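Local atomic coordinates of esterase (uncultured bacterium pCosCE1, PDB entry 7ATL), a protein that hydrolyses carboxylic esters as a family VIII carboxylesterase of beta-lactamase-like fold and also shows promiscuous acyltransferase activity. Residues A75-M78 / I79-K83; A292-A295 / L296-A300; W313-F317 / G318-L322; T330-H333 / N334-Q338. One frame throughout, in Å; residues are numbered along the deposited sequence.

Contact 1 of 4, residues A75-M78 / I79-K83; sequences AMRM and IEQQK
Ile79 and Met76 meet on the well-packed flank of the last turns of helix 67-80, where Ile79 CD1 lies 4.1 Å from Met76 SD. The sulfur is placed there by chi1 and by the bend of the methionine chain at chi2 (-45°). On the same flank Ile79 CG1 rests against the carbonyl oxygen of Ala75 at 3.3 Å. That oxygen also accepts the backbone N of Ile79 at 2.8 Å, one of three successive i to i+4 bonds; Glu80 N to Met76 O and Gln81 N to Arg77 O are the others. The buried side is completed by Met78, whose extended chain enters between helices 174-186 and 190-199.

The exposed end is looser. Gln82, with phi at 57°, leaves the helix in a Schellman motif: Lys83 N donates to Met78 O at 3.0 Å and Gln82 N to Ile79 O at 2.9 Å. Exposed Gln81 lies alongside the buried Arg77, yet their amide and guanidinium planes stand 86° apart. Arg77 instead spends its NE on Ile288 O and its NH1 on Trp197 O. Backbone bonds thus close the helix end, while the arginine's polar groups tie it to the chain around it.

Contact 2 of 4, residues A292-A295 / L296-A300; sequences ATAA and LMRQA
Thr293 O receives the backbone N of Met297 at 2.8 Å, the shortest hydrogen bond in this final turn of helix 291-297. Met297 CG also leans on that oxygen, 3.2 Å away, before the chain bends at chi3 (66°). One residue earlier the pattern is regular, with Leu296 N bonded to Ala292 O at 2.9 Å. Beyond Met297 it weakens: Arg298 N makes only weak bonds, to Ala294 O at 3.5 Å and to Ala295 O at 3.3 Å, as the chain leaves the helix.

Arg298 folds back over this fraying end. Its CG sits between the backbone N and the carbonyl carbon (chi1 61°), and the chain then extends to NE, which brings one guanidinium face over the helix backbone. Ala295 CA lies 3.9 Å above the centre of that plane, and Ala294 C is offset toward its rim. The hydrogen bonds of NH1 go to Tyr349 OH and Arg282 O.

On another flank Thr293, Leu296 and Met297 pack against Met76 of helix 67-80. Phe317, in the turn between strands 313-315 and 320-322, touches Leu296 and Met297, placing the helix end between helix 67-80 and the edge of the antiparallel sheet.

Contact 3 of 4, residues W313-F317 / G318-L322; sequences WGFGF and GGAVL
Leu322 CD1 sits over the face of the Trp313 indole, 3.8 Å from the centroid of the five-membered ring and 16° off its normal, a CH-pi contact at the apolar centre of the beta hairpin formed by strands 313-315 and 320-322. Leucine CG is anti to the backbone N (chi1 -176°), which carries the methyl across the indole. Ala320 is on the same face of the sheet, and its CB adds a 3.7 Å contact with Trp313 CE3.

Farther along, the Phe315 ring covers the chain at Gly319: the glycine carbonyl oxygen stands 3.3 Å above the ring plane, over its centre. The same oxygen accepts Gly316 N at 3.0 Å in a bond straight to 172°, so the turn is held from within while the phenyl lies against it. Phe315 is also in contact with Phe169 and meets Trp339 edge-to-face, linking the hairpin to strand 337-341 of the central sheet.

In the hairpin backbone, Trp313 and Leu322 form an antiparallel non-hydrogen-bonded pair. At the turn Gly318 takes a positive phi, a conformation readily open to glycine. Gly314 N donates to Val321 O at 2.7 Å, but in the return bond Val321 N approaches Gly314 O from above the carbonyl plane.

Contact 4 of 4, residues T330-H333 / N334-Q338; sequences TPQH and NGTLQ
Gln332 reaches across the bend to Thr336 and Gln338. Its CB lies 3.7 Å from Thr336 OG1, and with chi1 at -60° CG is anti to the carbonyl carbon. From there the chain extends, taking CD to 4.1 Å from Thr336 CG2; the glutamine and threonine side chains cross at about a right angle. At the tip the two amide atoms part. OE1 accepts the Thr330 hydroxyl, while NE2 donates to Gln338 OE1 at 2.9 Å, with an angle of 175° at the hydrogen. The acceptor lies in the plane of the Gln332 amide, although the two amide planes are turned 38° from each other.

Behind this bridge the chain reverses through a type II beta turn from His333 to Thr336, which leads into strand 337-341 of the antiparallel sheet. His333 O takes two donors from one residue, both in its carbonyl plane: Thr336 N at 3.2 Å and Thr336 OG1 at 2.7 Å.

Before the turn, Thr330 OG1 accepts Gln332 N at 3.1 Å, making an ST turn, so this hydroxyl holds both ends of Gln332. Outside the bend, His333 ND1 bonds to Asp350, and Gln338 NE2 to Gln309 OE1.

Every pair of contacts touches except contacts 1 and 4, whose nearest atoms are about 9 Å apart. Contacts 1 and 2 are joined by a probable hydrogen bond of 2.7 Å from Thr293 OG1 to Glu80 OE2. Contact 1 also reaches contact 3, with Met76 SD 3.8 Å from Phe317 CD2. Contact 2 meets contact 3 where Phe317 N lies 2.8 Å from Met297 O, and contact 4 where Arg298 CD lies 3.5 Å from Gly335 O. Contacts 3 and 4 join across neighbouring strands. Gly318 lies near, without touching, a possible SxxK motif (Ser65, Lys68, Tyr123) resembling the probable catalytic set of family VIII esterases. A pentaethylene glycol about 5 Å from the Gln338 side chain probably comes from the crystallisation liquor.

Contact 1 of 4, residues A75-M78 / I79-K83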
ATOM      1  N   ALA A  75       4.226  -9.525  -9.453  1.00 24.46           N
ATOM      2  CA  ALA A  75       5.074 -10.669  -9.047  1.00 24.96           C
ATOM      3  C   ALA A  75       4.282 -11.981  -9.071  1.00 25.39           C
ATOM      4  O   ALA A  75       4.820 -12.992  -9.573  1.00 23.58           O
ATOM      5  CB  ALA A  75       5.613 -10.441  -7.654  1.00 25.29           C
ATOM      6  N   MET A  76       3.090 -11.998  -8.468  1.00 25.96           N
ATOM      7  CA  MET A  76       2.293 -13.238  -8.358  1.00 26.76           C
ATOM      8  C   MET A  76       1.902 -13.719  -9.759  1.00 26.99           C
ATOM      9  O   MET A  76       1.871 -14.957 -10.006  1.00 28.47           O
ATOM     10  CB  MET A  76       1.044 -13.025  -7.517  1.00 27.48           C
ATOM     11  CG  MET A  76       1.335 -12.862  -6.044  1.00 29.49           C
ATOM     12  SD  MET A  76       2.499 -14.022  -5.328  1.00 29.11           S
ATOM     13  CE  MET A  76       1.690 -15.571  -5.715  1.00 29.35           C
ATOM     14  N   ARG A  77       1.662 -12.794 -10.671  1.00 26.76           N
ATOM     15  CA  ARG A  77       1.382 -13.164 -12.078  1.00 28.53           C
ATOM     16  C   ARG A  77       2.639 -13.785 -12.691  1.00 28.03           C
ATOM     17  O   ARG A  77       2.508 -14.790 -13.418  1.00 28.61           O
ATOM     18  CB  ARG A  77       0.861 -11.970 -12.878  1.00 27.88           C
ATOM     19  CG  ARG A  77      -0.550 -11.580 -12.485  1.00 28.08           C
ATOM     20  CD  ARG A  77      -1.158 -10.685 -13.535  1.00 30.15           C
ATOM     21  NE  ARG A  77      -1.547 -11.504 -14.659  1.00 32.08           N
ATOM     22  CZ  ARG A  77      -1.206 -11.300 -15.921  1.00 33.63           C
ATOM     23  NH1 ARG A  77      -0.479 -10.250 -16.272  1.00 36.46           N
ATOM     24  NH2 ARG A  77      -1.612 -12.159 -16.837  1.00 32.39           N
ATOM     25  N   MET A  78       3.809 -13.216 -12.421  1.00 27.45           N
ATOM     26  CA  MET A  78       5.073 -13.689 -13.040  1.00 27.73           C
ATOM     27  C   MET A  78       5.331 -15.089 -12.489  1.00 28.26           C
ATOM     28  O   MET A  78       5.839 -15.950 -13.219  1.00 27.60           O
ATOM     29  CB  MET A  78       6.244 -12.758 -12.721  1.00 26.85           C
ATOM     30  CG  MET A  78       6.402 -11.642 -13.716  1.00 28.71           C
ATOM     31  SD  MET A  78       7.603 -10.431 -13.136  1.00 29.90           S
ATOM     32  CE  MET A  78       7.627  -9.281 -14.506  1.00 33.87           C
ATOM     33  N   ILE A  79       4.959 -15.292 -11.232  1.00 28.77           N
ATOM     34  CA  ILE A  79       5.145 -16.580 -10.514  1.00 31.14           C
ATOM     35  C   ILE A  79       4.185 -17.625 -11.096  1.00 32.30           C
ATOM     36  O   ILE A  79       4.623 -18.766 -11.311  1.00 32.95           O
ATOM     37  CB  ILE A  79       4.971 -16.353  -9.004  1.00 30.96           C
ATOM     38  CG1 ILE A  79       6.241 -15.750  -8.400  1.00 29.22           C
ATOM     39  CG2 ILE A  79       4.557 -17.635  -8.309  1.00 32.04           C
ATOM     40  CD1 ILE A  79       6.031 -15.013  -7.105  1.00 29.62           C
ATOM     41  N   GLU A  80       2.935 -17.252 -11.365  1.00 33.92           N
ATOM     42  CA  GLU A  80       1.950 -18.142 -12.036  1.00 31.06           C
ATOM     43  C   GLU A  80       2.544 -18.670 -13.334  1.00 29.94           C
ATOM     44  O   GLU A  80       2.452 -19.874 -13.581  1.00 30.96           O
ATOM     45  CB  GLU A  80       0.669 -17.392 -12.364  1.00 29.54           C
ATOM     46  CG  GLU A  80      -0.381 -17.561 -11.308  1.00 29.93           C
ATOM     47  CD  GLU A  80      -1.701 -16.949 -11.725  1.00 32.17           C
ATOM     48  OE1 GLU A  80      -1.753 -16.182 -12.753  1.00 29.90           O
ATOM     49  OE2 GLU A  80      -2.655 -17.205 -10.997  1.00 31.80           O
ATOM     50  N   GLN A  81       3.159 -17.796 -14.114  1.00 29.97           N
ATOM     51  CA  GLN A  81       3.764 -18.154 -15.423  1.00 34.66           C
ATOM     52  C   GLN A  81       5.128 -18.828 -15.243  1.00 32.67           C
ATOM     53  O   GLN A  81       5.788 -19.108 -16.246  1.00 31.82           O
ATOM     54  CB  GLN A  81       3.999 -16.888 -16.242  1.00 39.23           C
ATOM     55  CG  GLN A  81       2.879 -15.874 -16.110  1.00 44.93           C
ATOM     56  CD  GLN A  81       2.115 -15.756 -17.389  1.00 45.22           C
ATOM     57  OE1 GLN A  81       2.455 -16.406 -18.368  1.00 51.39           O
ATOM     58  NE2 GLN A  81       1.091 -14.924 -17.372  1.00 48.30           N
ATOM     59  N   GLN A  82       5.612 -18.970 -14.019  1.00 35.43           N
ATOM     60  CA  GLN A  82       6.926 -19.613 -13.756  1.00 38.71           C
ATOM     61  C   GLN A  82       8.028 -18.868 -14.527  1.00 37.00           C
ATOM     62  O   GLN A  82       8.860 -19.534 -15.143  1.00 37.58           O
ATOM     63  CB  GLN A  82       6.835 -21.087 -14.152  1.00 37.97           C
ATOM     64  CG  GLN A  82       5.562 -21.768 -13.662  1.00 39.47           C
ATOM     65  CD  GLN A  82       5.719 -23.272 -13.634  1.00 41.12           C
ATOM     66  OE1 GLN A  82       5.529 -23.948 -14.656  1.00 39.67           O
ATOM     67  NE2 GLN A  82       6.094 -23.788 -12.463  1.00 34.73           N
ATOM     68  N   LYS A  83       7.987 -17.535 -14.532  1.00 37.14           N
ATOM     69  CA  LYS A  83       9.126 -16.645 -14.897  1.00 38.57           C
ATOM     70  C   LYS A  83       9.902 -16.264 -13.617  1.00 33.26           C
ATOM     71  O   LYS A  83      11.092 -15.896 -13.725  1.00 30.90           O
ATOM     72  CB  LYS A  83       8.603 -15.424 -15.660  1.00 43.39           C
ATOM     73  CG  LYS A  83       8.029 -15.705 -17.044  1.00 53.27           C
ATOM     74  CD  LYS A  83       8.046 -14.456 -17.957  1.00 68.24           C
ATOM     75  CE  LYS A  83       7.212 -14.566 -19.222  1.00 67.29           C
ATOM     76  NZ  LYS A  83       7.653 -15.717 -20.044  1.00 67.93           N
TER

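Contact 2 of 4, residues A292-A295 / L296-A300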
ATOM      1  N   ALA A 292      -6.660 -20.127  -7.074  1.00 34.82           N
ATOM      2  CA  ALA A 292      -5.694 -20.806  -6.171  1.00 33.09           C
ATOM      3  C   ALA A 292      -4.612 -19.817  -5.713  1.00 29.48           C
ATOM      4  O   ALA A 292      -4.266 -19.839  -4.507  1.00 29.75           O
ATOM      5  CB  ALA A 292      -5.095 -22.016  -6.852  1.00 31.01           C
ATOM      6  N   THR A 293      -4.092 -19.006  -6.636  1.00 28.13           N
ATOM      7  CA  THR A 293      -3.108 -17.923  -6.353  1.00 29.46           C
ATOM      8  C   THR A 293      -3.743 -16.896  -5.395  1.00 29.24           C
ATOM      9  O   THR A 293      -3.109 -16.575  -4.353  1.00 28.85           O
ATOM     10  CB  THR A 293      -2.628 -17.265  -7.649  1.00 30.36           C
ATOM     11  OG1 THR A 293      -2.375 -18.299  -8.592  1.00 29.68           O
ATOM     12  CG2 THR A 293      -1.375 -16.438  -7.472  1.00 33.21           C
ATOM     13  N   ALA A 294      -4.953 -16.419  -5.703  1.00 25.87           N
ATOM     14  CA  ALA A 294      -5.711 -15.519  -4.814  1.00 25.47           C
ATOM     15  C   ALA A 294      -5.735 -16.128  -3.421  1.00 25.70           C
ATOM     16  O   ALA A 294      -5.424 -15.407  -2.461  1.00 26.58           O
ATOM     17  CB  ALA A 294      -7.115 -15.294  -5.315  1.00 26.86           C
ATOM     18  N   ALA A 295      -6.106 -17.404  -3.305  1.00 27.52           N
ATOM     19  CA  ALA A 295      -6.224 -18.101  -1.993  1.00 26.47           C
ATOM     20  C   ALA A 295      -4.862 -18.153  -1.305  1.00 24.39           C
ATOM     21  O   ALA A 295      -4.838 -17.995  -0.071  1.00 24.45           O
ATOM     22  CB  ALA A 295      -6.782 -19.492  -2.153  1.00 26.72           C
ATOM     23  N   LEU A 296      -3.805 -18.423  -2.074  1.00 22.94           N
ATOM     24  CA  LEU A 296      -2.397 -18.449  -1.596  1.00 25.24           C
ATOM     25  C   LEU A 296      -2.038 -17.080  -0.998  1.00 26.40           C
ATOM     26  O   LEU A 296      -1.442 -17.048   0.101  1.00 25.40           O
ATOM     27  CB  LEU A 296      -1.472 -18.797  -2.763  1.00 25.80           C
ATOM     28  CG  LEU A 296       0.028 -18.749  -2.472  1.00 28.01           C
ATOM     29  CD1 LEU A 296       0.390 -19.716  -1.356  1.00 29.01           C
ATOM     30  CD2 LEU A 296       0.848 -19.055  -3.731  1.00 27.66           C
ATOM     31  N   MET A 297      -2.434 -15.992  -1.668  1.00 25.71           N
ATOM     32  CA  MET A 297      -2.028 -14.619  -1.282  1.00 25.92           C
ATOM     33  C   MET A 297      -2.626 -14.250   0.087  1.00 28.20           C
ATOM     34  O   MET A 297      -2.023 -13.393   0.765  1.00 30.36           O
ATOM     35  CB  MET A 297      -2.405 -13.611  -2.377  1.00 24.81           C
ATOM     36  CG  MET A 297      -1.618 -13.845  -3.645  1.00 24.82           C
ATOM     37  SD  MET A 297      -2.112 -12.805  -5.019  1.00 28.49           S
ATOM     38  CE  MET A 297      -1.624 -11.217  -4.343  1.00 27.25           C
ATOM     39  N   ARG A 298      -3.718 -14.896   0.524  1.00 30.10           N
ATOM     40  CA  ARG A 298      -4.430 -14.560   1.793  1.00 30.64           C
ATOM     41  C   ARG A 298      -4.244 -15.674   2.837  1.00 29.87           C
ATOM     42  O   ARG A 298      -4.880 -15.630   3.913  1.00 28.58           O
ATOM     43  CB  ARG A 298      -5.914 -14.271   1.515  1.00 33.50           C
ATOM     44  CG  ARG A 298      -6.707 -15.426   0.904  1.00 33.88           C
ATOM     45  CD  ARG A 298      -8.192 -15.355   1.227  1.00 33.77           C
ATOM     46  NE  ARG A 298      -8.987 -16.156   0.309  1.00 31.64           N
ATOM     47  CZ  ARG A 298      -9.316 -15.786  -0.921  1.00 31.42           C
ATOM     48  NH1 ARG A 298      -8.925 -14.620  -1.412  1.00 31.34           N
ATOM     49  NH2 ARG A 298     -10.021 -16.603  -1.676  1.00 33.15           N
ATOM     50  N   GLN A 299      -3.375 -16.637   2.578  1.00 31.84           N
ATOM     51  CA  GLN A 299      -2.866 -17.489   3.679  1.00 35.66           C
ATOM     52  C   GLN A 299      -2.055 -16.632   4.657  1.00 33.79           C
ATOM     53  O   GLN A 299      -1.438 -15.623   4.236  1.00 31.57           O
ATOM     54  CB  GLN A 299      -2.022 -18.631   3.132  1.00 38.41           C
ATOM     55  CG  GLN A 299      -2.847 -19.714   2.461  1.00 40.39           C
ATOM     56  CD  GLN A 299      -1.932 -20.691   1.768  1.00 47.56           C
ATOM     57  OE1 GLN A 299      -2.308 -21.306   0.768  1.00 52.19           O
ATOM     58  NE2 GLN A 299      -0.708 -20.817   2.281  1.00 49.60           N
ATOM     59  N   ALA A 300      -2.036 -17.041   5.920  1.00 31.22           N
ATOM     60  CA  ALA A 300      -1.197 -16.444   6.981  1.00 31.85           C
ATOM     61  C   ALA A 300       0.250 -16.967   6.873  1.00 30.49           C
ATOM     62  O   ALA A 300       0.691 -17.654   7.807  1.00 29.17           O
ATOM     63  CB  ALA A 300      -1.804 -16.750   8.328  1.00 31.50           C
TER

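Contact 3 of 4, residues W313-F317 / G318-L322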
ATOM      1  N   TRP A 313      -4.212 -10.396  13.469  1.00 29.10           N
ATOM      2  CA  TRP A 313      -3.786 -10.148  12.070  1.00 26.70           C
ATOM      3  C   TRP A 313      -2.358 -10.677  11.817  1.00 25.98           C
ATOM      4  O   TRP A 313      -1.418 -10.284  12.543  1.00 27.34           O
ATOM      5  CB  TRP A 313      -3.872  -8.653  11.824  1.00 25.26           C
ATOM      6  CG  TRP A 313      -5.244  -8.073  11.748  1.00 24.94           C
ATOM      7  CD1 TRP A 313      -5.910  -7.417  12.741  1.00 25.83           C
ATOM      8  CD2 TRP A 313      -6.050  -7.940  10.564  1.00 24.70           C
ATOM      9  NE1 TRP A 313      -7.094  -6.917  12.267  1.00 27.26           N
ATOM     10  CE2 TRP A 313      -7.196  -7.208  10.929  1.00 26.59           C
ATOM     11  CE3 TRP A 313      -5.912  -8.361   9.240  1.00 24.35           C
ATOM     12  CZ2 TRP A 313      -8.209  -6.920  10.020  1.00 26.93           C
ATOM     13  CZ3 TRP A 313      -6.899  -8.052   8.336  1.00 25.02           C
ATOM     14  CH2 TRP A 313      -8.029  -7.342   8.724  1.00 26.66           C
ATOM     15  N   GLY A 314      -2.230 -11.593  10.862  1.00 25.78           N
ATOM     16  CA  GLY A 314      -0.961 -12.067  10.303  1.00 25.19           C
ATOM     17  C   GLY A 314      -0.645 -11.290   9.047  1.00 24.59           C
ATOM     18  O   GLY A 314      -1.106 -10.151   8.933  1.00 25.84           O
ATOM     19  N   PHE A 315       0.095 -11.886   8.122  1.00 23.66           N
ATOM     20  CA  PHE A 315       0.414 -11.268   6.820  1.00 23.16           C
ATOM     21  C   PHE A 315       0.532 -12.345   5.748  1.00 23.52           C
ATOM     22  O   PHE A 315       1.067 -13.459   6.012  1.00 25.07           O
ATOM     23  CB  PHE A 315       1.708 -10.467   6.903  1.00 23.95           C
ATOM     24  CG  PHE A 315       1.761  -9.325   5.928  1.00 23.64           C
ATOM     25  CD1 PHE A 315       1.217  -8.100   6.244  1.00 23.21           C
ATOM     26  CD2 PHE A 315       2.356  -9.480   4.691  1.00 24.37           C
ATOM     27  CE1 PHE A 315       1.272  -7.053   5.342  1.00 23.69           C
ATOM     28  CE2 PHE A 315       2.428  -8.422   3.800  1.00 24.96           C
ATOM     29  CZ  PHE A 315       1.861  -7.219   4.113  1.00 23.54           C
ATOM     30  N   GLY A 316       0.045 -12.001   4.563  1.00 21.86           N
ATOM     31  CA  GLY A 316       0.023 -12.871   3.384  1.00 22.36           C
ATOM     32  C   GLY A 316       0.978 -12.341   2.350  1.00 23.66           C
ATOM     33  O   GLY A 316       2.117 -12.004   2.745  1.00 25.23           O
ATOM     34  N   PHE A 317       0.540 -12.328   1.088  1.00 23.70           N
ATOM     35  CA  PHE A 317       1.187 -11.639  -0.043  1.00 24.47           C
ATOM     36  C   PHE A 317       0.252 -10.519  -0.489  1.00 27.50           C
ATOM     37  O   PHE A 317      -0.812 -10.846  -1.077  1.00 31.96           O
ATOM     38  CB  PHE A 317       1.454 -12.603  -1.192  1.00 24.54           C
ATOM     39  CG  PHE A 317       2.262 -13.835  -0.870  1.00 27.28           C
ATOM     40  CD1 PHE A 317       3.164 -13.860   0.183  1.00 29.44           C
ATOM     41  CD2 PHE A 317       2.143 -14.970  -1.663  1.00 28.58           C
ATOM     42  CE1 PHE A 317       3.906 -15.000   0.461  1.00 30.09           C
ATOM     43  CE2 PHE A 317       2.899 -16.098  -1.398  1.00 30.21           C
ATOM     44  CZ  PHE A 317       3.782 -16.110  -0.336  1.00 30.09           C
ATOM     45  N   GLY A 318       0.605  -9.265  -0.171  1.00 26.35           N
ATOM     46  CA  GLY A 318      -0.137  -8.057  -0.591  1.00 26.45           C
ATOM     47  C   GLY A 318      -0.814  -7.309   0.551  1.00 24.98           C
ATOM     48  O   GLY A 318      -1.145  -6.141   0.355  1.00 23.11           O
ATOM     49  N   GLY A 319      -1.017  -7.940   1.707  1.00 26.51           N
ATOM     50  CA  GLY A 319      -1.534  -7.240   2.902  1.00 27.03           C
ATOM     51  C   GLY A 319      -1.671  -8.168   4.092  1.00 25.27           C
ATOM     52  O   GLY A 319      -1.183  -9.281   4.011  1.00 22.66           O
ATOM     53  N   ALA A 320      -2.309  -7.688   5.154  1.00 24.90           N
ATOM     54  CA  ALA A 320      -2.495  -8.402   6.435  1.00 27.67           C
ATOM     55  C   ALA A 320      -3.687  -9.360   6.304  1.00 29.78           C
ATOM     56  O   ALA A 320      -4.675  -9.015   5.598  1.00 28.41           O
ATOM     57  CB  ALA A 320      -2.713  -7.422   7.569  1.00 27.62           C
ATOM     58  N   VAL A 321      -3.580 -10.517   6.962  1.00 28.20           N
ATOM     59  CA  VAL A 321      -4.582 -11.604   6.929  1.00 27.64           C
ATOM     60  C   VAL A 321      -5.195 -11.675   8.313  1.00 27.17           C
ATOM     61  O   VAL A 321      -4.425 -11.803   9.264  1.00 25.83           O
ATOM     62  CB  VAL A 321      -3.934 -12.943   6.555  1.00 29.30           C
ATOM     63  CG1 VAL A 321      -4.893 -14.118   6.788  1.00 29.89           C
ATOM     64  CG2 VAL A 321      -3.409 -12.915   5.129  1.00 29.21           C
ATOM     65  N   LEU A 322      -6.520 -11.618   8.397  1.00 26.95           N
ATOM     66  CA  LEU A 322      -7.260 -11.756   9.670  1.00 28.93           C
ATOM     67  C   LEU A 322      -7.346 -13.244   9.989  1.00 30.58           C
ATOM     68  O   LEU A 322      -7.913 -13.987   9.175  1.00 36.33           O
ATOM     69  CB  LEU A 322      -8.642 -11.135   9.487  1.00 29.44           C
ATOM     70  CG  LEU A 322      -9.511 -11.095  10.733  1.00 29.30           C
ATOM     71  CD1 LEU A 322      -8.786 -10.362  11.845  1.00 30.84           C
ATOM     72  CD2 LEU A 322     -10.847 -10.429  10.437  1.00 29.58           C
TER

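Contact 4 of 4, residues T330-H333 / N334-Q338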
ATOM      1  N   THR A 330     -13.443  -6.807  15.178  1.00 34.08           N
ATOM      2  CA  THR A 330     -13.853  -6.333  13.839  1.00 34.48           C
ATOM      3  C   THR A 330     -15.059  -7.164  13.406  1.00 38.63           C
ATOM      4  O   THR A 330     -15.077  -8.375  13.646  1.00 38.06           O
ATOM      5  CB  THR A 330     -12.703  -6.469  12.829  1.00 34.08           C
ATOM      6  OG1 THR A 330     -13.096  -6.013  11.523  1.00 31.10           O
ATOM      7  CG2 THR A 330     -12.211  -7.898  12.703  1.00 35.04           C
ATOM      8  N   PRO A 331     -16.055  -6.571  12.695  1.00 39.27           N
ATOM      9  CA  PRO A 331     -17.101  -7.349  12.028  1.00 38.57           C
ATOM     10  C   PRO A 331     -16.578  -8.038  10.756  1.00 38.02           C
ATOM     11  O   PRO A 331     -17.325  -8.780  10.153  1.00 38.94           O
ATOM     12  CB  PRO A 331     -18.157  -6.289  11.677  1.00 39.57           C
ATOM     13  CG  PRO A 331     -17.336  -5.039  11.431  1.00 38.72           C
ATOM     14  CD  PRO A 331     -16.199  -5.129  12.435  1.00 39.17           C
ATOM     15  N   GLN A 332     -15.331  -7.769  10.349  1.00 37.41           N
ATOM     16  CA  GLN A 332     -14.704  -8.478   9.200  1.00 37.34           C
ATOM     17  C   GLN A 332     -14.566  -9.956   9.576  1.00 34.81           C
ATOM     18  O   GLN A 332     -14.469 -10.260  10.757  1.00 35.75           O
ATOM     19  CB  GLN A 332     -13.336  -7.903   8.844  1.00 36.23           C
ATOM     20  CG  GLN A 332     -13.360  -6.440   8.456  1.00 34.70           C
ATOM     21  CD  GLN A 332     -12.015  -5.763   8.563  1.00 31.14           C
ATOM     22  OE1 GLN A 332     -11.339  -5.795   9.588  1.00 27.17           O
ATOM     23  NE2 GLN A 332     -11.633  -5.121   7.475  1.00 29.31           N
ATOM     24  N   HIS A 333     -14.580 -10.838   8.593  1.00 35.53           N
ATOM     25  CA  HIS A 333     -14.518 -12.301   8.812  1.00 36.74           C
ATOM     26  C   HIS A 333     -13.084 -12.793   8.566  1.00 34.33           C
ATOM     27  O   HIS A 333     -12.347 -12.172   7.766  1.00 32.38           O
ATOM     28  CB  HIS A 333     -15.537 -13.015   7.915  1.00 38.70           C
ATOM     29  CG  HIS A 333     -16.973 -12.700   8.195  1.00 43.01           C
ATOM     30  ND1 HIS A 333     -17.595 -11.585   7.687  1.00 40.83           N
ATOM     31  CD2 HIS A 333     -17.934 -13.403   8.846  1.00 46.79           C
ATOM     32  CE1 HIS A 333     -18.861 -11.591   8.060  1.00 45.67           C
ATOM     33  NE2 HIS A 333     -19.095 -12.696   8.764  1.00 46.08           N
ATOM     34  N   ASN A 334     -12.721 -13.907   9.195  1.00 30.18           N
ATOM     35  CA  ASN A 334     -11.407 -14.546   8.994  1.00 29.81           C
ATOM     36  C   ASN A 334     -11.181 -14.723   7.502  1.00 29.12           C
ATOM     37  O   ASN A 334     -12.152 -15.014   6.812  1.00 34.71           O
ATOM     38  CB  ASN A 334     -11.305 -15.844   9.772  1.00 30.95           C
ATOM     39  CG  ASN A 334     -11.384 -15.605  11.266  1.00 32.70           C
ATOM     40  OD1 ASN A 334     -11.020 -14.558  11.800  1.00 33.47           O
ATOM     41  ND2 ASN A 334     -11.889 -16.591  11.961  1.00 37.36           N
ATOM     42  N   GLY A 335      -9.941 -14.504   7.049  1.00 28.16           N
ATOM     43  CA  GLY A 335      -9.525 -14.572   5.632  1.00 28.57           C
ATOM     44  C   GLY A 335      -9.476 -13.203   4.958  1.00 27.71           C
ATOM     45  O   GLY A 335      -9.022 -13.140   3.798  1.00 26.77           O
ATOM     46  N   THR A 336      -9.982 -12.164   5.634  1.00 27.19           N
ATOM     47  CA  THR A 336      -9.970 -10.758   5.181  1.00 26.53           C
ATOM     48  C   THR A 336      -8.524 -10.351   4.904  1.00 26.35           C
ATOM     49  O   THR A 336      -7.654 -10.649   5.733  1.00 26.60           O
ATOM     50  CB  THR A 336     -10.616  -9.834   6.213  1.00 26.34           C
ATOM     51  OG1 THR A 336     -12.019 -10.032   6.111  1.00 27.96           O
ATOM     52  CG2 THR A 336     -10.331  -8.375   5.965  1.00 26.83           C
ATOM     53  N   LEU A 337      -8.286  -9.774   3.734  1.00 26.32           N
ATOM     54  CA  LEU A 337      -6.983  -9.197   3.338  1.00 26.33           C
ATOM     55  C   LEU A 337      -7.143  -7.686   3.426  1.00 27.26           C
ATOM     56  O   LEU A 337      -8.119  -7.184   2.859  1.00 27.27           O
ATOM     57  CB  LEU A 337      -6.630  -9.643   1.916  1.00 25.79           C
ATOM     58  CG  LEU A 337      -5.194  -9.351   1.486  1.00 26.41           C
ATOM     59  CD1 LEU A 337      -4.223 -10.259   2.231  1.00 26.83           C
ATOM     60  CD2 LEU A 337      -5.032  -9.503  -0.022  1.00 27.01           C
ATOM     61  N   GLN A 338      -6.235  -6.996   4.114  1.00 26.74           N
ATOM     62  CA  GLN A 338      -6.345  -5.537   4.352  1.00 25.76           C
ATOM     63  C   GLN A 338      -4.963  -4.910   4.390  1.00 24.93           C
ATOM     64  O   GLN A 338      -4.046  -5.532   4.919  1.00 24.38           O
ATOM     65  CB  GLN A 338      -7.016  -5.275   5.697  1.00 26.56           C
ATOM     66  CG  GLN A 338      -7.043  -3.806   6.113  1.00 26.54           C
ATOM     67  CD  GLN A 338      -7.900  -3.653   7.342  1.00 27.02           C
ATOM     68  OE1 GLN A 338      -9.110  -3.680   7.274  1.00 27.25           O
ATOM     69  NE2 GLN A 338      -7.277  -3.520   8.495  1.00 28.51           N
TER